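PDB 6FXD: MupZ from Pseudomonas fluorescens, which acts as an epoxide hydrolase in mupirocin biosynthesis, probably opening an epoxide made by a Rieske oxygenase to form an oxygen heterocycle. Local coordinates for residues F47-Y60 and V74-I88. Sequence-based numbering, arbitrary orientation.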
loop_
_atom_site.group_PDB
_atom_site.type_symbol
_atom_site.label_atom_id
_atom_site.label_comp_id
_atom_site.label_asym_id
_atom_site.label_seq_id
_atom_site.Cartn_x
_atom_site.Cartn_y
_atom_site.Cartn_z
ATOM N N PHE A 47 2.452 24.551 -25.888
ATOM C CA PHE A 47 2.869 23.868 -24.673
ATOM C C PHE A 47 2.784 22.359 -24.820
ATOM O O PHE A 47 3.640 21.642 -24.300
ATOM C CB PHE A 47 2.005 24.319 -23.506
ATOM C CG PHE A 47 2.441 25.612 -22.907
ATOM C CD1 PHE A 47 2.177 26.805 -23.557
ATOM C CD2 PHE A 47 3.135 25.632 -21.719
ATOM C CE1 PHE A 47 2.595 28.006 -23.016
ATOM C CE2 PHE A 47 3.536 26.828 -21.164
ATOM C CZ PHE A 47 3.264 28.020 -21.826
ATOM N N ILE A 48 1.768 21.859 -25.532
ATOM C CA ILE A 48 1.658 20.420 -25.752
ATOM C C ILE A 48 2.830 19.912 -26.586
ATOM O O ILE A 48 3.408 18.855 -26.313
ATOM C CB ILE A 48 0.308 20.075 -26.405
ATOM C CG1 ILE A 48 -0.828 20.258 -25.394
ATOM C CG2 ILE A 48 0.337 18.667 -26.935
ATOM C CD1 ILE A 48 -2.184 20.397 -26.027
ATOM N N GLU A 49 3.182 20.634 -27.646
ATOM C CA GLU A 49 4.292 20.166 -28.459
ATOM C C GLU A 49 5.574 20.085 -27.647
ATOM O O GLU A 49 6.347 19.123 -27.777
ATOM C CB GLU A 49 4.471 21.116 -29.636
ATOM C CG GLU A 49 5.411 20.589 -30.750
ATOM C CD GLU A 49 6.892 20.766 -30.453
ATOM O OE1 GLU A 49 7.258 21.723 -29.740
ATOM O OE2 GLU A 49 7.694 19.946 -30.972
ATOM N N LYS A 50 5.841 21.114 -26.843
ATOM C CA LYS A 50 7.067 21.136 -26.056
ATOM C C LYS A 50 7.079 19.997 -25.042
ATOM O O LYS A 50 8.090 19.306 -24.883
ATOM C CB LYS A 50 7.166 22.492 -25.354
ATOM C CG LYS A 50 8.498 22.798 -24.690
ATOM C CD LYS A 50 9.588 23.099 -25.695
ATOM C CE LYS A 50 10.891 23.422 -24.974
ATOM N NZ LYS A 50 12.101 23.103 -25.788
ATOM N N THR A 51 5.939 19.768 -24.381
ATOM C CA THR A 51 5.875 18.759 -23.324
ATOM C C THR A 51 5.899 17.345 -23.891
ATOM O O THR A 51 6.358 16.418 -23.219
ATOM C CB THR A 51 4.620 19.018 -22.488
ATOM O OG1 THR A 51 4.694 20.341 -21.963
ATOM C CG2 THR A 51 4.495 18.034 -21.354
ATOM N N SER A 52 5.465 17.168 -25.139
ATOM C CA SER A 52 5.386 15.829 -25.712
ATOM C C SER A 52 6.745 15.179 -25.906
ATOM O O SER A 52 6.802 13.960 -26.104
ATOM C CB SER A 52 4.639 15.842 -27.052
ATOM O OG SER A 52 5.411 16.426 -28.085
ATOM N N LYS A 53 7.830 15.948 -25.852
ATOM C CA LYS A 53 9.174 15.409 -25.979
ATOM C C LYS A 53 9.777 14.987 -24.643
ATOM O O LYS A 53 10.922 14.530 -24.613
ATOM C CB LYS A 53 10.073 16.429 -26.676
ATOM C CG LYS A 53 9.658 16.652 -28.116
ATOM C CD LYS A 53 9.398 18.109 -28.412
ATOM C CE LYS A 53 10.580 18.704 -29.136
ATOM N NZ LYS A 53 10.336 20.124 -29.479
ATOM N N GLU A 54 9.044 15.139 -23.544
ATOM C CA GLU A 54 9.544 14.733 -22.233
ATOM C C GLU A 54 9.323 13.241 -22.020
ATOM O O GLU A 54 8.162 12.794 -21.980
ATOM C CB GLU A 54 8.828 15.498 -21.126
ATOM C CG GLU A 54 9.037 17.010 -21.176
ATOM C CD GLU A 54 8.116 17.755 -20.226
ATOM O OE1 GLU A 54 7.553 17.111 -19.292
ATOM O OE2 GLU A 54 7.965 18.983 -20.406
ATOM N N PRO A 55 10.382 12.455 -21.803
ATOM C CA PRO A 55 10.189 11.016 -21.559
ATOM C C PRO A 55 9.321 10.712 -20.359
ATOM O O PRO A 55 8.609 9.699 -20.364
ATOM C CB PRO A 55 11.624 10.499 -21.345
ATOM C CG PRO A 55 12.497 11.515 -21.956
ATOM C CD PRO A 55 11.809 12.828 -21.786
ATOM N N GLY A 56 9.358 11.557 -19.336
ATOM C CA GLY A 56 8.620 11.340 -18.115
ATOM C C GLY A 56 7.168 11.758 -18.142
ATOM O O GLY A 56 6.447 11.524 -17.170
ATOM N N CYS A 57 6.695 12.379 -19.217
ATOM C CA CYS A 57 5.314 12.844 -19.284
ATOM C C CYS A 57 4.431 11.776 -19.927
ATOM O O CYS A 57 4.675 11.363 -21.063
ATOM C CB CYS A 57 5.198 14.169 -20.037
ATOM S SG CYS A 57 3.472 14.749 -20.057
ATOM N N LEU A 58 3.416 11.324 -19.190
ATOM C CA LEU A 58 2.489 10.303 -19.662
ATOM C C LEU A 58 1.189 10.870 -20.215
ATOM O O LEU A 58 0.557 10.225 -21.058
ATOM C CB LEU A 58 2.155 9.339 -18.520
ATOM C CG LEU A 58 3.352 8.714 -17.801
ATOM C CD1 LEU A 58 2.885 7.887 -16.598
ATOM C CD2 LEU A 58 4.189 7.868 -18.747
ATOM N N TYR A 59 0.751 12.029 -19.728
ATOM C CA TYR A 59 -0.490 12.639 -20.177
ATOM C C TYR A 59 -0.381 14.139 -19.954
ATOM O O TYR A 59 0.128 14.574 -18.923
ATOM C CB TYR A 59 -1.661 12.109 -19.351
ATOM C CG TYR A 59 -3.018 12.516 -19.850
ATOM C CD1 TYR A 59 -3.589 13.728 -19.466
ATOM C CD2 TYR A 59 -3.759 11.674 -20.673
ATOM C CE1 TYR A 59 -4.838 14.108 -19.913
ATOM C CE2 TYR A 59 -5.010 12.040 -21.116
ATOM C CZ TYR A 59 -5.548 13.256 -20.734
ATOM O OH TYR A 59 -6.794 13.624 -21.179
ATOM N N TYR A 60 -0.858 14.927 -20.918
ATOM C CA TYR A 60 -0.801 16.384 -20.790
ATOM C C TYR A 60 -1.962 16.931 -21.616
ATOM O O TYR A 60 -1.904 16.911 -22.854
ATOM C CB TYR A 60 0.536 16.898 -21.303
ATOM C CG TYR A 60 0.835 18.352 -21.033
ATOM C CD1 TYR A 60 1.286 18.782 -19.783
ATOM C CD2 TYR A 60 0.714 19.294 -22.050
ATOM C CE1 TYR A 60 1.603 20.122 -19.565
ATOM C CE2 TYR A 60 1.000 20.619 -21.833
ATOM C CZ TYR A 60 1.454 21.035 -20.605
ATOM O OH TYR A 60 1.733 22.370 -20.439
ATOM N N VAL A 74 0.307 14.342 -16.063
ATOM C CA VAL A 74 0.616 13.080 -15.398
ATOM C C VAL A 74 2.048 12.699 -15.741
ATOM O O VAL A 74 2.398 12.608 -16.926
ATOM C CB VAL A 74 -0.376 11.971 -15.792
ATOM C CG1 VAL A 74 -0.051 10.706 -15.017
ATOM C CG2 VAL A 74 -1.820 12.429 -15.519
ATOM N N TYR A 75 2.872 12.472 -14.713
ATOM C CA TYR A 75 4.284 12.169 -14.882
ATOM C C TYR A 75 4.598 10.830 -14.233
ATOM O O TYR A 75 3.961 10.439 -13.258
ATOM C CB TYR A 75 5.170 13.263 -14.252
ATOM C CG TYR A 75 4.857 14.623 -14.834
ATOM C CD1 TYR A 75 5.398 15.023 -16.055
ATOM C CD2 TYR A 75 3.980 15.489 -14.191
ATOM C CE1 TYR A 75 5.083 16.251 -16.609
ATOM C CE2 TYR A 75 3.656 16.712 -14.736
ATOM C CZ TYR A 75 4.220 17.103 -15.937
ATOM O OH TYR A 75 3.896 18.323 -16.480
ATOM N N SER A 76 5.590 10.124 -14.773
ATOM C CA SER A 76 5.871 8.791 -14.247
ATOM C C SER A 76 6.419 8.820 -12.823
ATOM O O SER A 76 6.319 7.806 -12.121
ATOM C CB SER A 76 6.775 8.006 -15.199
ATOM O OG SER A 76 7.979 8.701 -15.432
ATOM N N ASP A 77 7.013 9.936 -12.396
ATOM C CA ASP A 77 7.494 10.107 -11.027
ATOM C C ASP A 77 7.729 11.597 -10.783
ATOM O O ASP A 77 7.514 12.429 -11.668
ATOM C CB ASP A 77 8.742 9.255 -10.756
ATOM C CG ASP A 77 9.896 9.560 -11.713
ATOM O OD1 ASP A 77 9.921 10.643 -12.331
ATOM O OD2 ASP A 77 10.800 8.707 -11.829
ATOM N N ALA A 78 8.189 11.924 -9.568
ATOM C CA ALA A 78 8.395 13.322 -9.199
ATOM C C ALA A 78 9.439 13.971 -10.092
ATOM O O ALA A 78 9.304 15.143 -10.465
ATOM C CB ALA A 78 8.822 13.414 -7.731
ATOM N N GLN A 79 10.484 13.219 -10.445
ATOM C CA GLN A 79 11.514 13.738 -11.335
ATOM C C GLN A 79 10.932 14.170 -12.677
ATOM O O GLN A 79 11.387 15.161 -13.258
ATOM C CB GLN A 79 12.611 12.692 -11.535
ATOM C CG GLN A 79 13.853 13.234 -12.243
ATOM C CD GLN A 79 14.505 14.380 -11.495
ATOM O OE1 GLN A 79 14.833 14.262 -10.317
ATOM N NE2 GLN A 79 14.690 15.505 -12.182
ATOM N N GLY A 80 9.926 13.455 -13.183
ATOM C CA GLY A 80 9.295 13.882 -14.425
ATOM C C GLY A 80 8.672 15.261 -14.313
ATOM O O GLY A 80 8.749 16.070 -15.245
ATOM N N LEU A 81 8.022 15.542 -13.182
ATOM C CA LEU A 81 7.424 16.861 -12.984
ATOM C C LEU A 81 8.504 17.933 -12.888
ATOM O O LEU A 81 8.368 19.013 -13.475
ATOM C CB LEU A 81 6.480 16.856 -11.766
ATOM C CG LEU A 81 5.792 18.173 -11.370
ATOM C CD1 LEU A 81 5.166 18.897 -12.563
ATOM C CD2 LEU A 81 4.734 17.953 -10.276
ATOM N N LEU A 82 9.598 17.642 -12.181
ATOM C CA LEU A 82 10.700 18.596 -12.127
ATOM C C LEU A 82 11.295 18.820 -13.513
ATOM O O LEU A 82 11.652 19.953 -13.857
ATOM C CB LEU A 82 11.753 18.137 -11.116
ATOM C CG LEU A 82 11.195 17.991 -9.686
ATOM C CD1 LEU A 82 12.214 17.440 -8.687
ATOM C CD2 LEU A 82 10.577 19.308 -9.195
ATOM N N ASN A 83 11.422 17.757 -14.319
ATOM C CA ASN A 83 11.962 17.945 -15.664
ATOM C C ASN A 83 11.056 18.840 -16.488
ATOM O O ASN A 83 11.540 19.625 -17.314
ATOM C CB ASN A 83 12.159 16.612 -16.390
ATOM C CG ASN A 83 13.252 15.772 -15.796
ATOM O OD1 ASN A 83 14.096 16.265 -15.053
ATOM N ND2 ASN A 83 13.267 14.492 -16.150
ATOM N N HIS A 84 9.738 18.728 -16.286
ATOM C CA HIS A 84 8.796 19.571 -17.022
ATOM C C HIS A 84 8.964 21.038 -16.652
ATOM O O HIS A 84 8.939 21.921 -17.524
ATOM C CB HIS A 84 7.363 19.129 -16.720
ATOM C CG HIS A 84 6.314 20.029 -17.303
ATOM N ND1 HIS A 84 6.062 20.092 -18.659
ATOM C CD2 HIS A 84 5.438 20.879 -16.715
ATOM C CE1 HIS A 84 5.083 20.951 -18.881
ATOM N NE2 HIS A 84 4.682 21.437 -17.719
ATOM N N LEU A 85 9.124 21.311 -15.357
ATOM C CA LEU A 85 9.348 22.667 -14.875
ATOM C C LEU A 85 10.526 23.312 -15.591
ATOM O O LEU A 85 10.443 24.471 -16.011
ATOM C CB LEU A 85 9.618 22.612 -13.372
ATOM C CG LEU A 85 9.084 23.744 -12.506
ATOM C CD1 LEU A 85 7.577 23.641 -12.467
ATOM C CD2 LEU A 85 9.666 23.646 -11.106
ATOM N N VAL A 86 11.627 22.572 -15.744
ATOM C CA VAL A 86 12.796 23.099 -16.444
ATOM C C VAL A 86 12.506 23.267 -17.930
ATOM O O VAL A 86 12.913 24.261 -18.553
ATOM C CB VAL A 86 14.018 22.190 -16.212
ATOM C CG1 VAL A 86 15.198 22.653 -17.068
ATOM C CG2 VAL A 86 14.391 22.162 -14.734
ATOM N N ASN A 87 11.826 22.284 -18.531
ATOM C CA ASN A 87 11.591 22.298 -19.974
ATOM C C ASN A 87 10.710 23.472 -20.380
ATOM O O ASN A 87 10.932 24.106 -21.425
ATOM C CB ASN A 87 10.928 20.976 -20.381
ATOM C CG ASN A 87 10.685 20.856 -21.884
ATOM O OD1 ASN A 87 11.543 21.199 -22.693
ATOM N ND2 ASN A 87 9.526 20.323 -22.253
ATOM N N ILE A 88 9.707 23.781 -19.559
ATOM C CA ILE A 88 8.668 24.734 -19.907
ATOM C C ILE A 88 8.955 26.130 -19.390
ATOM O O ILE A 88 8.173 27.049 -19.661
ATOM C CB ILE A 88 7.300 24.218 -19.404
ATOM C CG1 ILE A 88 6.201 24.560 -20.409
ATOM C CG2 ILE A 88 7.006 24.713 -17.972
ATOM C CD1 ILE A 88 6.173 23.611 -21.591
HETATM O O HOH W 1 8.622 15.173 -17.817
HETATM O O HOH W 2 10.825 13.872 -18.512
HETATM O O HOH W 3 2.367 23.093 -17.699
#
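E54 OE2 is gripped by two donors from helix 78-88: H84 ND1, 2.8 Å away on the syn lone pair and close to the imidazole plane, and N87 ND2, also at 2.8 Å, on the anti lone pair. The E54 chain runs extended beyond CG (chi2 169°), which carries its carboxylate from the turn after helix 37-51 to helix 78-88. The other oxygen, OE1, takes a water that also donates to G80 O. N87 ND2 sends its second hydrogen to K50 O (3.2 Å), above the plane of that carbonyl, so one nitrogen joins helix 37-51 to the carboxylate. Were E54 replaced by an alanine, H84 ND1 and N87 ND2 would probably lose their shared acceptor and the imidazole a bond that fixes its rotation. The imidazole is further hemmed in by T51 OG1 at its edge, by I88 CB over one face and by the Y75 hydroxyl, itself bonded to E73, over the other; a water links H84 NE2 to Y60 OH. Beyond it I88 CG1 packs on F47 CD2 (3.5 Å). Where the strands meet, L58 and Y59 both face V74 in a classic beta bulge, with L58 N bonded to V74 O (2.8 Å). In this ferredoxin-like beta-alpha-beta-beta-alpha-beta fold, helices 37-51 and 78-94, linked by hairpin 57-75, pack against one face of the sheet, whose strand 57-65 continues it antiparallel into a second subunit.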